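Local atomic coordinates of high affinity transport system protein p37 (Mycoplasma hyorhinis, PDB entry 3EKI), a protein that serves a high-affinity transport system as an extracytoplasmic lipoprotein that binds thiamine diphosphate, probably handing it on to a membrane transporter. Residues Thr338-Pro342 against Val397-Ala401; Ile178-Phe182 against Glu309-Ala313. One frame throughout, in Å; residues are numbered along the deposited sequence.

How the interactions relate
The two contacts illustrate how a periplasmic-binding-protein type of fold can pin the loops that leave its sheet strands. In interaction 1 the loop after strand 331-337 meets helix 390-402; in interaction 2 the loop after strand 304-308 meets helix 170-184. Those two strands flank strand 217-223 in one mixed sheet, and R216, just before it, bonds to both loops: to the backbone of E309 and to T338 O. The centres of interaction 1 and interaction 2 lie about 20 Å apart, and the nearest atoms of interactions 1 and 2 are about 6 Å apart, without touching. Both lie near the ligand, the side chain of I341 about 6 Å and that of E309 about 8 Å from the bound thiamine diphosphate.

Interaction 1: Thr338-Pro342 against Val397-Ala401; sequences TNPIP and VYEKA
N339 reaches A401 through its side-chain amide: ND2 donates to A401 O over 3.0 Å, almost straight at 170°. N339 CG stands anti to the carbonyl carbon, beside the backbone N (chi1 -62°), which directs ND2 at A401 O. The oxygen lies in the amide plane of N339, whereas the donor is tilted from the carbonyl plane of A401. Beside this bond, a water takes the backbone N-H of N339 and donates to the same A401 O, at 3.2 Å from each. A second water donates to both P340 O and V397 O, 2.8 Å from either oxygen. Next to the bridges the contact is apolar. I341 CG2 presses on A401 CB at 3.3 Å, tighter than usual for two carbons, and lies 4.1 Å from Y398 CD1, the two side chains running the same way. P342 CD slides past V397 CG1 at 3.7 Å.

Further out, Y162 N binds N339 OD1, so the amide is held at both ends, while E132 holds Y398 OH. T338 OG1 donates to N339 O and is itself bonded to G217 N. With only two residues following A401, its carbonyl cannot have an i+4 amide partner; N339 and the water supply donors there, consistent with the partial negative charge expected at the C-terminal end of helix 390-402.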
loop_
_atom_site.group_PDB
_atom_site.type_symbol
_atom_site.label_atom_id
_atom_site.label_comp_id
_atom_site.label_asym_id
_atom_site.label_seq_id
_atom_site.Cartn_x
_atom_site.Cartn_y
_atom_site.Cartn_z
ATOM N N THR A 338 -5.465 -2.643 11.207
ATOM C CA THR A 338 -6.518 -3.436 10.588
ATOM C C THR A 338 -6.047 -4.856 10.297
ATOM O O THR A 338 -4.929 -5.241 10.594
ATOM C CB THR A 338 -7.011 -2.818 9.271
ATOM O OG1 THR A 338 -5.999 -2.996 8.242
ATOM C CG2 THR A 338 -7.269 -1.322 9.378
ATOM N N ASN A 339 -6.937 -5.644 9.694
ATOM C CA ASN A 339 -6.638 -6.957 9.160
ATOM C C ASN A 339 -5.743 -6.755 7.929
ATOM O O ASN A 339 -5.729 -5.669 7.364
ATOM C CB ASN A 339 -7.905 -7.713 8.805
ATOM C CG ASN A 339 -8.825 -8.004 9.973
ATOM O OD1 ASN A 339 -8.367 -8.177 11.094
ATOM N ND2 ASN A 339 -10.120 -8.057 9.680
ATOM N N PRO A 340 -4.982 -7.792 7.602
ATOM C CA PRO A 340 -3.998 -7.664 6.516
ATOM C C PRO A 340 -4.479 -8.092 5.138
ATOM O O PRO A 340 -5.269 -9.031 5.025
ATOM C CB PRO A 340 -2.958 -8.654 7.020
ATOM C CG PRO A 340 -3.765 -9.765 7.609
ATOM C CD PRO A 340 -4.965 -9.100 8.242
ATOM N N ILE A 341 -3.958 -7.386 4.119
ATOM C CA ILE A 341 -4.260 -7.800 2.730
ATOM C C ILE A 341 -2.977 -7.813 1.922
ATOM O O ILE A 341 -1.958 -7.276 2.360
ATOM C CB ILE A 341 -5.291 -6.876 2.071
ATOM C CG1 ILE A 341 -4.840 -5.433 1.896
ATOM C CG2 ILE A 341 -6.608 -6.962 2.843
ATOM C CD1 ILE A 341 -5.781 -4.561 1.084
ATOM N N PRO A 342 -2.930 -8.440 0.752
ATOM C CA PRO A 342 -1.643 -8.544 0.052
ATOM C C PRO A 342 -1.083 -7.225 -0.458
ATOM O O PRO A 342 -1.824 -6.300 -0.730
ATOM C CB PRO A 342 -1.996 -9.422 -1.160
ATOM C CG PRO A 342 -3.193 -10.206 -0.680
ATOM C CD PRO A 342 -4.018 -9.146 0.053
ATOM N N VAL A 397 -7.529 -13.791 0.596
ATOM C CA VAL A 397 -6.896 -13.079 1.671
ATOM C C VAL A 397 -7.594 -11.739 1.846
ATOM O O VAL A 397 -7.831 -11.332 2.929
ATOM C CB VAL A 397 -5.398 -12.858 1.356
ATOM C CG1 VAL A 397 -4.604 -11.965 2.402
ATOM C CG2 VAL A 397 -4.750 -14.150 1.225
ATOM N N TYR A 398 -7.850 -11.056 0.741
ATOM C CA TYR A 398 -8.547 -9.783 0.773
ATOM C C TYR A 398 -9.942 -9.941 1.372
ATOM O O TYR A 398 -10.322 -9.122 2.222
ATOM C CB TYR A 398 -8.642 -9.176 -0.616
ATOM C CG TYR A 398 -9.517 -7.956 -0.753
ATOM C CD1 TYR A 398 -9.049 -6.699 -0.386
ATOM C CD2 TYR A 398 -10.817 -8.042 -1.256
ATOM C CE1 TYR A 398 -9.857 -5.578 -0.515
ATOM C CE2 TYR A 398 -11.623 -6.941 -1.382
ATOM C CZ TYR A 398 -11.136 -5.711 -1.016
ATOM O OH TYR A 398 -11.947 -4.603 -1.144
ATOM N N GLU A 399 -10.660 -10.977 0.926
ATOM C CA GLU A 399 -12.038 -11.134 1.401
ATOM C C GLU A 399 -12.060 -11.407 2.906
ATOM O O GLU A 399 -12.975 -10.886 3.563
ATOM C CB GLU A 399 -12.765 -12.214 0.612
ATOM C CG GLU A 399 -13.133 -11.833 -0.809
ATOM C CD GLU A 399 -13.876 -10.549 -1.050
ATOM O OE1 GLU A 399 -13.629 -9.883 -2.086
ATOM O OE2 GLU A 399 -14.733 -10.159 -0.222
ATOM N N LYS A 400 -11.123 -12.167 3.435
ATOM C CA LYS A 400 -11.114 -12.439 4.874
ATOM C C LYS A 400 -10.897 -11.127 5.641
ATOM O O LYS A 400 -11.451 -10.970 6.730
ATOM C CB LYS A 400 -10.067 -13.470 5.283
ATOM C CG LYS A 400 -9.990 -13.733 6.772
ATOM C CD LYS A 400 -8.940 -14.789 7.108
ATOM C CE LYS A 400 -8.944 -15.070 8.608
ATOM N NZ LYS A 400 -8.119 -16.266 8.920
ATOM N N ALA A 401 -10.108 -10.210 5.088
ATOM C CA ALA A 401 -9.770 -8.984 5.815
ATOM C C ALA A 401 -10.923 -8.006 5.902
ATOM O O ALA A 401 -10.996 -7.262 6.891
ATOM C CB ALA A 401 -8.576 -8.294 5.171
HETATM O O HOH W 1 -9.693 -4.791 8.401
HETATM O O HOH W 2 -6.504 -11.536 5.432
#

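Interaction 2: Ile178-Phe182 against Glu309-Ala313; sequences INKIF and EGSFA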
loop_
_atom_site.group_PDB
_atom_site.type_symbol
_atom_site.label_atom_id
_atom_site.label_comp_id
_atom_site.label_asym_id
_atom_site.label_seq_id
_atom_site.Cartn_x
_atom_site.Cartn_y
_atom_site.Cartn_z
ATOM N N ILE A 178 3.568 0.493 17.786
ATOM C CA ILE A 178 3.729 1.679 16.962
ATOM C C ILE A 178 3.904 2.914 17.842
ATOM O O ILE A 178 4.741 3.778 17.586
ATOM C CB ILE A 178 2.541 1.846 15.998
ATOM C CG1 ILE A 178 2.530 0.753 14.928
ATOM C CG2 ILE A 178 2.499 3.223 15.379
ATOM C CD1 ILE A 178 1.285 0.716 14.072
ATOM N N ASN A 179 3.111 3.015 18.914
ATOM C CA ASN A 179 3.191 4.181 19.787
ATOM C C ASN A 179 4.524 4.255 20.516
ATOM O O ASN A 179 4.982 5.385 20.752
ATOM C CB ASN A 179 2.016 4.169 20.784
ATOM C CG ASN A 179 0.727 4.519 20.047
ATOM O OD1 ASN A 179 0.793 5.164 19.006
ATOM N ND2 ASN A 179 -0.412 4.121 20.595
ATOM N N LYS A 180 5.127 3.114 20.833
ATOM C CA LYS A 180 6.439 3.090 21.464
ATOM C C LYS A 180 7.493 3.656 20.520
ATOM O O LYS A 180 8.508 4.194 20.963
ATOM C CB LYS A 180 6.809 1.663 21.875
ATOM C CG LYS A 180 8.281 1.329 21.696
ATOM C CD LYS A 180 8.751 0.329 22.740
ATOM C CE LYS A 180 7.716 0.150 23.839
ATOM N NZ LYS A 180 6.743 -0.929 23.516
ATOM N N ILE A 181 7.250 3.534 19.218
ATOM C CA ILE A 181 8.180 4.060 18.229
ATOM C C ILE A 181 7.897 5.470 17.801
ATOM O O ILE A 181 8.812 6.262 17.493
ATOM C CB ILE A 181 8.181 3.093 17.005
ATOM C CG1 ILE A 181 8.968 1.806 17.268
ATOM C CG2 ILE A 181 8.679 3.755 15.739
ATOM C CD1 ILE A 181 8.670 0.733 16.230
ATOM N N PHE A 182 6.633 5.867 17.732
ATOM C CA PHE A 182 6.192 7.122 17.153
ATOM C C PHE A 182 5.853 8.181 18.201
ATOM O O PHE A 182 6.020 9.370 17.939
ATOM C CB PHE A 182 4.944 6.845 16.295
ATOM C CG PHE A 182 4.356 8.066 15.621
ATOM C CD1 PHE A 182 3.303 8.752 16.194
ATOM C CD2 PHE A 182 4.860 8.510 14.412
ATOM C CE1 PHE A 182 2.742 9.868 15.602
ATOM C CE2 PHE A 182 4.299 9.620 13.816
ATOM C CZ PHE A 182 3.242 10.298 14.391
ATOM N N GLU A 309 -0.833 1.533 7.575
ATOM C CA GLU A 309 0.006 1.225 8.728
ATOM C C GLU A 309 1.408 1.770 8.484
ATOM O O GLU A 309 2.043 1.529 7.463
ATOM C CB GLU A 309 0.035 -0.262 9.009
ATOM C CG GLU A 309 0.958 -0.609 10.171
ATOM C CD GLU A 309 1.119 -2.089 10.407
ATOM O OE1 GLU A 309 1.604 -2.817 9.504
ATOM O OE2 GLU A 309 0.774 -2.516 11.529
ATOM N N GLY A 310 1.928 2.514 9.453
ATOM C CA GLY A 310 3.297 2.982 9.409
ATOM C C GLY A 310 3.637 3.960 8.311
ATOM O O GLY A 310 4.818 4.020 7.942
ATOM N N SER A 311 2.672 4.729 7.818
ATOM C CA SER A 311 2.906 5.703 6.760
ATOM C C SER A 311 3.991 6.697 7.143
ATOM O O SER A 311 4.679 7.252 6.286
ATOM C CB SER A 311 1.592 6.410 6.432
ATOM O OG SER A 311 0.975 6.997 7.540
ATOM N N PHE A 312 4.199 6.929 8.445
ATOM C CA PHE A 312 5.255 7.844 8.883
ATOM C C PHE A 312 6.635 7.347 8.463
ATOM O O PHE A 312 7.606 8.087 8.327
ATOM C CB PHE A 312 5.162 8.050 10.400
ATOM C CG PHE A 312 5.097 6.773 11.204
ATOM C CD1 PHE A 312 6.253 6.036 11.459
ATOM C CD2 PHE A 312 3.894 6.291 11.722
ATOM C CE1 PHE A 312 6.218 4.869 12.183
ATOM C CE2 PHE A 312 3.864 5.111 12.436
ATOM C CZ PHE A 312 5.013 4.386 12.666
ATOM N N ALA A 313 6.766 6.046 8.241
ATOM C CA ALA A 313 8.041 5.425 7.911
ATOM C C ALA A 313 8.557 5.877 6.549
ATOM O O ALA A 313 9.788 5.828 6.383
ATOM C CB ALA A 313 7.952 3.910 7.937
#
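I178 O is gripped by two backbone amides of its own helix: F182 N lies 2.8 Å from it, and I181 N makes a weak bond of 3.0 Å. These i+4 and i+3 bonds belong to an ordinary helical turn, on which I178, I181 and F182 share the face that meets F312 from the loop after strand 304-308.

The F312 ring is the centre of the contact. F182 CD2 sits over one face, 3.6 Å from F312 CD2 and offset toward the rim, but the planes are inclined by 36° and the centroids are 4.9 Å apart, a geometry between stacking and edge-to-face. On the opposite face lies G310 CA, 3.7 Å above the ring plane. I178 approaches differently: its CG2 meets the ring edge near the plane, 3.8 Å from F312 CE2. I181 CG2 adds a looser touch at CE1. F312 can fold back over G310 because its CG stands between the backbone N and carbonyl carbon (chi1 51°), while the short 3-10 turn is closed by A313 N donating to G310 O. G310 itself has a positive phi of 66°, a conformation that favours glycine.

Beside the ring, I178 CD1 rests 4.1 Å from CG of the extended E309 side chain. F182 in turn meets W220 and Y187, and F324 edge-to-face, which extends the aromatic packing beyond the helix. The join between helix and loop is thus made by shape rather than by polar bonds. Its charged margin differs: E309 OE1 lies close to D155 OD2, and such a pair of carboxylates might favour a raised pKa for one of them.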